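Local coordinates for protein phosphodiesterase (Candida albicans, PDB 6CPU) that belongs to the HD-clan phosphodiesterase family and is a mostly helical, metal-binding protein with a small parallel sheet near its N-terminus, at residues L7-I12 with Y19-T24; A2-L7 with V47-T52; N99-Q104 with A159-T164. All coordinates share one frame; numbering follows the deposited sequence.

Contact 1: L7-I12 with Y19-T24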
loop_
_atom_site.group_PDB
_atom_site.type_symbol
_atom_site.label_atom_id
_atom_site.label_comp_id
_atom_site.label_asym_id
_atom_site.label_seq_id
_atom_site.Cartn_x
_atom_site.Cartn_y
_atom_site.Cartn_z
ATOM N N LEU A 7 -24.977 -17.461 -4.200
ATOM C CA LEU A 7 -24.647 -18.769 -4.730
ATOM C C LEU A 7 -25.901 -19.634 -4.850
ATOM O O LEU A 7 -25.813 -20.781 -5.269
ATOM C CB LEU A 7 -23.627 -19.462 -3.832
ATOM C CG LEU A 7 -22.195 -18.920 -3.920
ATOM C CD1 LEU A 7 -21.313 -19.520 -2.837
ATOM C CD2 LEU A 7 -21.612 -19.199 -5.300
ATOM N N VAL A 8 -27.054 -19.062 -4.508
ATOM C CA VAL A 8 -28.317 -19.798 -4.419
ATOM C C VAL A 8 -29.480 -18.963 -4.964
ATOM O O VAL A 8 -29.296 -17.811 -5.353
ATOM C CB VAL A 8 -28.614 -20.210 -2.959
ATOM C CG1 VAL A 8 -27.557 -21.174 -2.442
ATOM C CG2 VAL A 8 -28.708 -18.987 -2.059
ATOM N N ASP A 9 -30.683 -19.544 -4.966
ATOM C CA ASP A 9 -31.868 -18.911 -5.570
ATOM C C ASP A 9 -32.500 -17.781 -4.751
ATOM O O ASP A 9 -33.153 -16.902 -5.318
ATOM C CB ASP A 9 -32.945 -19.966 -5.839
ATOM C CG ASP A 9 -32.442 -21.099 -6.699
ATOM O OD1 ASP A 9 -31.982 -20.830 -7.830
ATOM O OD2 ASP A 9 -32.498 -22.258 -6.236
ATOM N N LEU A 10 -32.327 -17.813 -3.432
ATOM C CA LEU A 10 -32.998 -16.869 -2.537
ATOM C C LEU A 10 -32.772 -15.401 -2.924
ATOM O O LEU A 10 -31.664 -15.004 -3.279
ATOM C CB LEU A 10 -32.542 -17.112 -1.095
ATOM C CG LEU A 10 -33.022 -16.134 -0.012
ATOM C CD1 LEU A 10 -34.543 -16.123 0.113
ATOM C CD2 LEU A 10 -32.371 -16.492 1.319
ATOM N N GLU A 11 -33.844 -14.617 -2.874
ATOM C CA GLU A 11 -33.777 -13.178 -3.061
ATOM C C GLU A 11 -34.217 -12.480 -1.778
ATOM O O GLU A 11 -35.080 -12.981 -1.057
ATOM C CB GLU A 11 -34.655 -12.753 -4.237
ATOM C CG GLU A 11 -34.072 -13.151 -5.582
ATOM C CD GLU A 11 -34.947 -12.746 -6.754
ATOM O OE1 GLU A 11 -35.509 -11.628 -6.739
ATOM O OE2 GLU A 11 -35.062 -13.551 -7.704
ATOM N N ILE A 12 -33.602 -11.331 -1.500
ATOM C CA ILE A 12 -33.880 -10.537 -0.302
ATOM C C ILE A 12 -34.127 -9.096 -0.739
ATOM O O ILE A 12 -33.356 -8.198 -0.400
ATOM C CB ILE A 12 -32.727 -10.611 0.734
ATOM C CG1 ILE A 12 -31.361 -10.308 0.096
ATOM C CG2 ILE A 12 -32.673 -11.987 1.380
ATOM C CD1 ILE A 12 -30.222 -10.248 1.092
ATOM N N TYR A 19 -28.141 -7.385 -7.506
ATOM C CA TYR A 19 -28.041 -8.792 -7.157
ATOM C C TYR A 19 -27.186 -9.470 -8.225
ATOM O O TYR A 19 -27.448 -9.296 -9.419
ATOM C CB TYR A 19 -29.455 -9.389 -7.116
ATOM C CG TYR A 19 -29.575 -10.826 -6.635
ATOM C CD1 TYR A 19 -30.029 -11.122 -5.356
ATOM C CD2 TYR A 19 -29.268 -11.893 -7.476
ATOM C CE1 TYR A 19 -30.156 -12.430 -4.925
ATOM C CE2 TYR A 19 -29.390 -13.201 -7.050
ATOM C CZ TYR A 19 -29.835 -13.464 -5.780
ATOM O OH TYR A 19 -29.950 -14.766 -5.373
ATOM N N TYR A 20 -26.165 -10.209 -7.798
ATOM C CA TYR A 20 -25.298 -10.994 -8.694
ATOM C C TYR A 20 -25.453 -12.440 -8.309
ATOM O O TYR A 20 -25.287 -12.791 -7.145
ATOM C CB TYR A 20 -23.813 -10.618 -8.550
ATOM C CG TYR A 20 -23.422 -9.243 -9.026
ATOM C CD1 TYR A 20 -22.646 -9.074 -10.177
ATOM C CD2 TYR A 20 -23.787 -8.106 -8.315
ATOM C CE1 TYR A 20 -22.263 -7.816 -10.606
ATOM C CE2 TYR A 20 -23.396 -6.847 -8.733
ATOM C CZ TYR A 20 -22.641 -6.708 -9.882
ATOM O OH TYR A 20 -22.275 -5.448 -10.299
ATOM N N LYS A 21 -25.799 -13.282 -9.273
ATOM C CA LYS A 21 -25.904 -14.703 -9.033
ATOM C C LYS A 21 -24.667 -15.333 -9.632
ATOM O O LYS A 21 -24.403 -15.173 -10.813
ATOM C CB LYS A 21 -27.188 -15.275 -9.667
ATOM C CG LYS A 21 -27.299 -16.790 -9.631
ATOM C CD LYS A 21 -27.533 -17.313 -8.225
ATOM C CE LYS A 21 -27.188 -18.784 -8.132
ATOM N NZ LYS A 21 -27.979 -19.571 -9.115
ATOM N N PHE A 22 -23.905 -16.040 -8.815
ATOM C CA PHE A 22 -22.691 -16.681 -9.274
ATOM C C PHE A 22 -22.908 -18.181 -9.364
ATOM O O PHE A 22 -23.538 -18.775 -8.489
ATOM C CB PHE A 22 -21.514 -16.341 -8.349
ATOM C CG PHE A 22 -21.118 -14.905 -8.431
ATOM C CD1 PHE A 22 -20.341 -14.457 -9.487
ATOM C CD2 PHE A 22 -21.592 -13.988 -7.503
ATOM C CE1 PHE A 22 -20.007 -13.114 -9.598
ATOM C CE2 PHE A 22 -21.265 -12.648 -7.613
ATOM C CZ PHE A 22 -20.466 -12.215 -8.655
ATOM N N ASP A 23 -22.388 -18.773 -10.431
ATOM C CA ASP A 23 -22.473 -20.213 -10.625
ATOM C C ASP A 23 -21.485 -20.953 -9.738
ATOM O O ASP A 23 -21.722 -22.109 -9.380
ATOM C CB ASP A 23 -22.263 -20.587 -12.106
ATOM C CG ASP A 23 -20.891 -20.203 -12.634
ATOM O OD1 ASP A 23 -20.243 -19.285 -12.076
ATOM O OD2 ASP A 23 -20.449 -20.821 -13.627
ATOM N N THR A 24 -20.378 -20.295 -9.382
ATOM C CA THR A 24 -19.327 -20.918 -8.579
ATOM C C THR A 24 -18.764 -19.943 -7.540
ATOM O O THR A 24 -18.789 -18.735 -7.738
ATOM C CB THR A 24 -18.144 -21.392 -9.449
ATOM O OG1 THR A 24 -17.481 -20.271 -10.032
ATOM C CG2 THR A 24 -18.608 -22.323 -10.575
#
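The phenolic OH of Tyr19 donates a hydrogen bond of 2.7 Å to Leu10 O, the one such bond joining loop 7-12 to segment 19-24. Strand 2-6 and strand 16-21 are parallel neighbours in a four-stranded sheet, and the loop leaving the first must travel back along the second before the chain can enter it; the segments accordingly run in nearly opposite directions. Tyr19 spans the gap because its CG lies anti to the backbone N (chi1 -174°), which aims the ring at the returning loop. Its hydroxyl reaches Leu10 O at 145° to the C=O bond and 35° away from the carbonyl plane, and Val8 O lies near the same OH, also at the ring edge. Ser6 OG, which is hydrogen-bonded to Val8 O, makes a weak hydrogen bond with Tyr19 OH. The Glu11 side chain crosses the tyrosine at about a right angle, its CG 4.0 Å from Tyr19 CE1. The aliphatic part of Lys21 lies against the backbone, with CE 3.6 Å from Leu7 C and CD 3.4 Å from Val8 O. Its bends at chi2 and chi4 leave NZ 4.4 Å from Asp9 OD1, too far for a salt bridge, though the opposite charges probably attract weakly. Thr24 OG1 caps helix 25-34 through His27 N, and Leu7 CD2 rests against the turn leading into that helix, 3.7 Å from both Phe22 O and Thr24 C.

Contact 2: A2-L7 with V47-T52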
loop_
_atom_site.group_PDB
_atom_site.type_symbol
_atom_site.label_atom_id
_atom_site.label_comp_id
_atom_site.label_asym_id
_atom_site.label_seq_id
_atom_site.Cartn_x
_atom_site.Cartn_y
_atom_site.Cartn_z
ATOM N N ALA A 2 -28.024 -2.712 -0.405
ATOM C CA ALA A 2 -26.864 -3.611 -0.443
ATOM C C ALA A 2 -26.582 -4.168 -1.836
ATOM O O ALA A 2 -27.483 -4.298 -2.669
ATOM C CB ALA A 2 -27.063 -4.759 0.519
ATOM N N GLU A 3 -25.316 -4.488 -2.078
ATOM C CA GLU A 3 -24.934 -5.317 -3.202
ATOM C C GLU A 3 -25.027 -6.753 -2.715
ATOM O O GLU A 3 -24.402 -7.117 -1.713
ATOM C CB GLU A 3 -23.513 -5.000 -3.675
ATOM C CG GLU A 3 -22.979 -6.005 -4.692
ATOM C CD GLU A 3 -21.728 -5.532 -5.416
ATOM O OE1 GLU A 3 -21.723 -4.404 -5.932
ATOM O OE2 GLU A 3 -20.745 -6.300 -5.489
ATOM N N VAL A 4 -25.806 -7.575 -3.411
ATOM C CA VAL A 4 -26.038 -8.945 -2.985
ATOM C C VAL A 4 -25.351 -9.890 -3.961
ATOM O O VAL A 4 -25.523 -9.774 -5.178
ATOM C CB VAL A 4 -27.542 -9.277 -2.871
ATOM C CG1 VAL A 4 -27.732 -10.725 -2.441
ATOM C CG2 VAL A 4 -28.242 -8.331 -1.895
ATOM N N LEU A 5 -24.552 -10.795 -3.408
ATOM C CA LEU A 5 -23.800 -11.781 -4.166
ATOM C C LEU A 5 -24.322 -13.120 -3.708
ATOM O O LEU A 5 -24.227 -13.438 -2.526
ATOM C CB LEU A 5 -22.312 -11.660 -3.866
ATOM C CG LEU A 5 -21.720 -10.251 -3.976
ATOM C CD1 LEU A 5 -20.230 -10.311 -3.715
ATOM C CD2 LEU A 5 -21.972 -9.619 -5.332
ATOM N N SER A 6 -24.906 -13.896 -4.622
ATOM C CA SER A 6 -25.571 -15.134 -4.241
ATOM C C SER A 6 -25.066 -16.377 -4.959
ATOM O O SER A 6 -24.791 -16.362 -6.164
ATOM C CB SER A 6 -27.078 -15.011 -4.475
ATOM O OG SER A 6 -27.721 -16.206 -4.075
ATOM N N LEU A 7 -24.977 -17.461 -4.200
ATOM C CA LEU A 7 -24.647 -18.769 -4.730
ATOM C C LEU A 7 -25.901 -19.634 -4.850
ATOM O O LEU A 7 -25.813 -20.781 -5.269
ATOM C CB LEU A 7 -23.627 -19.462 -3.832
ATOM C CG LEU A 7 -22.195 -18.920 -3.920
ATOM C CD1 LEU A 7 -21.313 -19.520 -2.837
ATOM C CD2 LEU A 7 -21.612 -19.199 -5.300
ATOM N N VAL A 47 -23.798 -8.250 0.834
ATOM C CA VAL A 47 -24.395 -9.447 1.446
ATOM C C VAL A 47 -24.057 -10.648 0.577
ATOM O O VAL A 47 -24.303 -10.623 -0.633
ATOM C CB VAL A 47 -25.933 -9.336 1.578
ATOM C CG1 VAL A 47 -26.516 -10.626 2.143
ATOM C CG2 VAL A 47 -26.320 -8.145 2.441
ATOM N N ILE A 48 -23.458 -11.676 1.172
ATOM C CA ILE A 48 -23.186 -12.927 0.457
ATOM C C ILE A 48 -24.124 -14.021 0.971
ATOM O O ILE A 48 -24.169 -14.289 2.162
ATOM C CB ILE A 48 -21.717 -13.367 0.572
ATOM C CG1 ILE A 48 -20.790 -12.257 0.059
ATOM C CG2 ILE A 48 -21.469 -14.639 -0.231
ATOM C CD1 ILE A 48 -19.316 -12.583 0.173
ATOM N N ILE A 49 -24.859 -14.641 0.048
ATOM C CA ILE A 49 -25.815 -15.705 0.381
ATOM C C ILE A 49 -25.216 -17.041 -0.022
ATOM O O ILE A 49 -24.998 -17.305 -1.206
ATOM C CB ILE A 49 -27.179 -15.495 -0.314
ATOM C CG1 ILE A 49 -27.648 -14.049 -0.134
ATOM C CG2 ILE A 49 -28.227 -16.451 0.263
ATOM C CD1 ILE A 49 -28.940 -13.717 -0.859
ATOM N N PHE A 50 -24.919 -17.859 0.986
ATOM C CA PHE A 50 -24.445 -19.229 0.798
ATOM C C PHE A 50 -25.612 -20.215 0.893
ATOM O O PHE A 50 -26.680 -19.862 1.399
ATOM C CB PHE A 50 -23.423 -19.594 1.877
ATOM C CG PHE A 50 -22.128 -18.865 1.754
ATOM C CD1 PHE A 50 -21.120 -19.355 0.937
ATOM C CD2 PHE A 50 -21.910 -17.686 2.455
ATOM C CE1 PHE A 50 -19.910 -18.689 0.820
ATOM C CE2 PHE A 50 -20.699 -17.017 2.343
ATOM C CZ PHE A 50 -19.699 -17.523 1.529
ATOM N N PRO A 51 -25.410 -21.455 0.409
ATOM C CA PRO A 51 -26.402 -22.527 0.627
ATOM C C PRO A 51 -26.524 -22.894 2.103
ATOM O O PRO A 51 -25.528 -22.827 2.835
ATOM C CB PRO A 51 -25.833 -23.717 -0.159
ATOM C CG PRO A 51 -24.764 -23.172 -1.035
ATOM C CD PRO A 51 -24.272 -21.902 -0.416
ATOM N N THR A 52 -27.721 -23.294 2.535
ATOM C CA THR A 52 -27.946 -23.679 3.936
ATOM C C THR A 52 -27.148 -24.931 4.291
ATOM O O THR A 52 -26.759 -25.708 3.417
ATOM C CB THR A 52 -29.435 -23.944 4.251
ATOM O OG1 THR A 52 -29.923 -25.006 3.422
ATOM C CG2 THR A 52 -30.284 -22.686 4.037
#
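Val4 and Ile49 meet through their branch ends, Val4 CG1 lying 3.6 Å from Ile49 CD1 where the two side chains cross obliquely. The valine offers this methyl because CG1 stands anti to the backbone N (chi1 179°), while its other branch, CG2, packs toward Val47 CB. Ser6 is on the same face, with OG beside Ile49 CB at 3.9 Å; its hydrogen bond to Val8 O lies outside this pair, and the approach to Ile49 is a van der Waals contact. Ala2 CB touches Val47 CG2 at the start of the strand. On the other face Leu5 CB approaches Ile48 CG1 at 4.3 Å, and helix 25-34 covers this pair, with Leu32 on Leu5 and Leu28 on Ile48. Beneath these side chains residues 2-6 pair in parallel with residues 47-49 of strand 46-49 in the middle of a four-stranded sheet, the axes of these short segments approaching to 4.7 Å at 20°. The bonds follow the parallel ladder: Val47 N to Glu3 O, Leu5 N to Val47 O at 2.8 Å, Ile49 N to Leu5 O, and Leu7 N to Ile49 O. All are close to straight, the second reaching 174° at its hydrogen. Past the strand ends Leu7 and Phe50 lie side by side and point the same way, Leu7 CD1 sitting 3.8 Å from Phe50 CD1, while Leu7 CB approaches Pro51 CD at 4.2 Å.

Contact 3: N99-Q104 with A159-T164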
loop_
_atom_site.group_PDB
_atom_site.type_symbol
_atom_site.label_atom_id
_atom_site.label_comp_id
_atom_site.label_asym_id
_atom_site.label_seq_id
_atom_site.Cartn_x
_atom_site.Cartn_y
_atom_site.Cartn_z
ATOM N N ASN A 99 -16.667 -4.927 3.838
ATOM C CA ASN A 99 -17.940 -4.699 4.580
ATOM C C ASN A 99 -19.003 -5.742 4.254
ATOM O O ASN A 99 -20.101 -5.401 3.816
ATOM C CB ASN A 99 -18.487 -3.309 4.297
ATOM C CG ASN A 99 -17.426 -2.254 4.396
ATOM O OD1 ASN A 99 -16.870 -2.028 5.478
ATOM N ND2 ASN A 99 -17.107 -1.620 3.262
ATOM N N ILE A 100 -18.641 -7.010 4.444
ATOM C CA ILE A 100 -19.489 -8.130 4.026
ATOM C C ILE A 100 -20.286 -8.700 5.202
ATOM O O ILE A 100 -19.732 -8.906 6.286
ATOM C CB ILE A 100 -18.644 -9.251 3.391
ATOM C CG1 ILE A 100 -18.087 -8.802 2.034
ATOM C CG2 ILE A 100 -19.458 -10.528 3.243
ATOM C CD1 ILE A 100 -16.938 -9.634 1.507
ATOM N N LEU A 101 -21.577 -8.938 4.971
ATOM C CA LEU A 101 -22.422 -9.782 5.830
ATOM C C LEU A 101 -22.711 -11.097 5.106
ATOM O O LEU A 101 -23.183 -11.078 3.968
ATOM C CB LEU A 101 -23.747 -9.094 6.108
ATOM C CG LEU A 101 -24.695 -9.847 7.040
ATOM C CD1 LEU A 101 -24.023 -10.108 8.383
ATOM C CD2 LEU A 101 -25.966 -9.054 7.226
ATOM N N MET A 102 -22.419 -12.217 5.754
ATOM C CA MET A 102 -22.667 -13.540 5.182
ATOM C C MET A 102 -23.922 -14.141 5.803
ATOM O O MET A 102 -24.066 -14.143 7.028
ATOM C CB MET A 102 -21.484 -14.469 5.444
ATOM C CG MET A 102 -20.226 -14.097 4.683
ATOM S SD MET A 102 -18.840 -15.209 4.985
ATOM C CE MET A 102 -18.257 -14.643 6.569
ATOM N N ILE A 103 -24.818 -14.650 4.963
ATOM C CA ILE A 103 -25.988 -15.390 5.441
ATOM C C ILE A 103 -26.087 -16.745 4.749
ATOM O O ILE A 103 -25.530 -16.943 3.672
ATOM C CB ILE A 103 -27.309 -14.604 5.233
ATOM C CG1 ILE A 103 -27.690 -14.518 3.757
ATOM C CG2 ILE A 103 -27.208 -13.205 5.825
ATOM C CD1 ILE A 103 -28.886 -13.624 3.494
ATOM N N GLN A 104 -26.787 -17.687 5.376
ATOM C CA GLN A 104 -27.142 -18.935 4.694
ATOM C C GLN A 104 -28.610 -19.297 4.918
ATOM O O GLN A 104 -29.074 -19.415 6.052
ATOM C CB GLN A 104 -26.209 -20.089 5.084
ATOM C CG GLN A 104 -25.520 -19.976 6.430
ATOM C CD GLN A 104 -24.797 -21.256 6.809
ATOM O OE1 GLN A 104 -24.632 -22.156 5.985
ATOM N NE2 GLN A 104 -24.366 -21.348 8.061
ATOM N N ALA A 159 -21.790 -2.403 13.437
ATOM C CA ALA A 159 -23.015 -3.029 12.907
ATOM C C ALA A 159 -22.795 -4.481 12.463
ATOM O O ALA A 159 -23.506 -4.996 11.604
ATOM C CB ALA A 159 -23.591 -2.201 11.768
ATOM N N GLY A 160 -21.815 -5.141 13.065
ATOM C CA GLY A 160 -21.433 -6.486 12.679
ATOM C C GLY A 160 -20.811 -6.588 11.303
ATOM O O GLY A 160 -20.587 -7.694 10.819
ATOM N N ILE A 161 -20.510 -5.452 10.668
ATOM C CA ILE A 161 -20.101 -5.459 9.263
ATOM C C ILE A 161 -18.825 -4.673 8.955
ATOM O O ILE A 161 -18.011 -5.100 8.131
ATOM C CB ILE A 161 -21.283 -4.935 8.410
ATOM C CG1 ILE A 161 -22.392 -5.997 8.357
ATOM C CG2 ILE A 161 -20.853 -4.554 7.011
ATOM C CD1 ILE A 161 -23.719 -5.462 7.843
ATOM N N ILE A 162 -18.642 -3.521 9.582
ATOM C CA ILE A 162 -17.563 -2.642 9.187
ATOM C C ILE A 162 -16.339 -2.837 10.081
ATOM O O ILE A 162 -16.437 -2.663 11.289
ATOM C CB ILE A 162 -17.989 -1.159 9.280
ATOM C CG1 ILE A 162 -19.253 -0.909 8.457
ATOM C CG2 ILE A 162 -16.843 -0.261 8.848
ATOM C CD1 ILE A 162 -19.886 0.440 8.743
ATOM N N PRO A 163 -15.186 -3.180 9.492
ATOM C CA PRO A 163 -14.019 -3.439 10.325
ATOM C C PRO A 163 -13.328 -2.151 10.775
ATOM O O PRO A 163 -13.364 -1.133 10.072
ATOM C CB PRO A 163 -13.103 -4.222 9.388
ATOM C CG PRO A 163 -13.400 -3.645 8.058
ATOM C CD PRO A 163 -14.890 -3.423 8.068
ATOM N N THR A 164 -12.749 -2.193 11.958
ATOM C CA THR A 164 -11.950 -1.094 12.466
ATOM C C THR A 164 -10.498 -1.525 12.532
ATOM O O THR A 164 -10.179 -2.723 12.455
ATOM C CB THR A 164 -12.377 -0.688 13.869
ATOM O OG1 THR A 164 -12.073 -1.752 14.772
ATOM C CG2 THR A 164 -13.847 -0.357 13.911
HETATM O O HOH W 1 -17.626 -7.709 7.642
#
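Asn99 opens the strand segment and meets three consecutive residues of the loop 159-164. Its backbone carbonyl takes the closest approach, Asn99 O lying 3.4 Å from Ile161 CG2, and its CA-H points at Ile161 O in a weak contact with an angle of 160° at the hydrogen. Beyond CB the side chain turns beside its backbone N (chi1 -46°), bringing OD1 to 3.5 Å from Pro163 CD, with the amide side chain and the proline crossing at about a right angle; Ile162 CG2 is the next neighbour of that oxygen, at 3.8 Å. At Ile100 the side chain turns from the loop and the backbone takes over: a water lies within hydrogen-bonding distance of Ile100 O and, at 2.7 Å, of Ile161 O, bridging two carbonyls that cannot bond to each other. Strand 100-103 is an outermost strand of the parallel sheet, paired with strand 46-49, and here the loop leading to helix 165-173 packs beside its beginning. Within that loop Ile161 and Ile162 together lie opposite Ile158, which fits a classic beta bulge. Leu101 follows, its CB 4.0 Å from Ile161 CD1, while Leu113 and Glu116 of helix 110-124 also touch the leucine side chain.

All three contacts involve the small parallel sheet, in which strand 16-21 and strand 100-103 are outermost and strands 2-6 and 46-49 lie between them. Contact 2 joins the two inner strands and is largely buried. It shares Leu7 with contact 1, and backbone bonds from Tyr20 to Val4 and Ser6 carry the sheet on into strand 16-21; Ile48 does the same for contact 3, bonding to Leu101 and Ile103. Contact 1 lies at the surface, where a tyrosine hydroxyl and a lysine chain meet loop carbonyls. Contact 3 is also buried, but it has no direct hydrogen bond: aliphatic packing and a bridging water replace the regular ladder of contact 2.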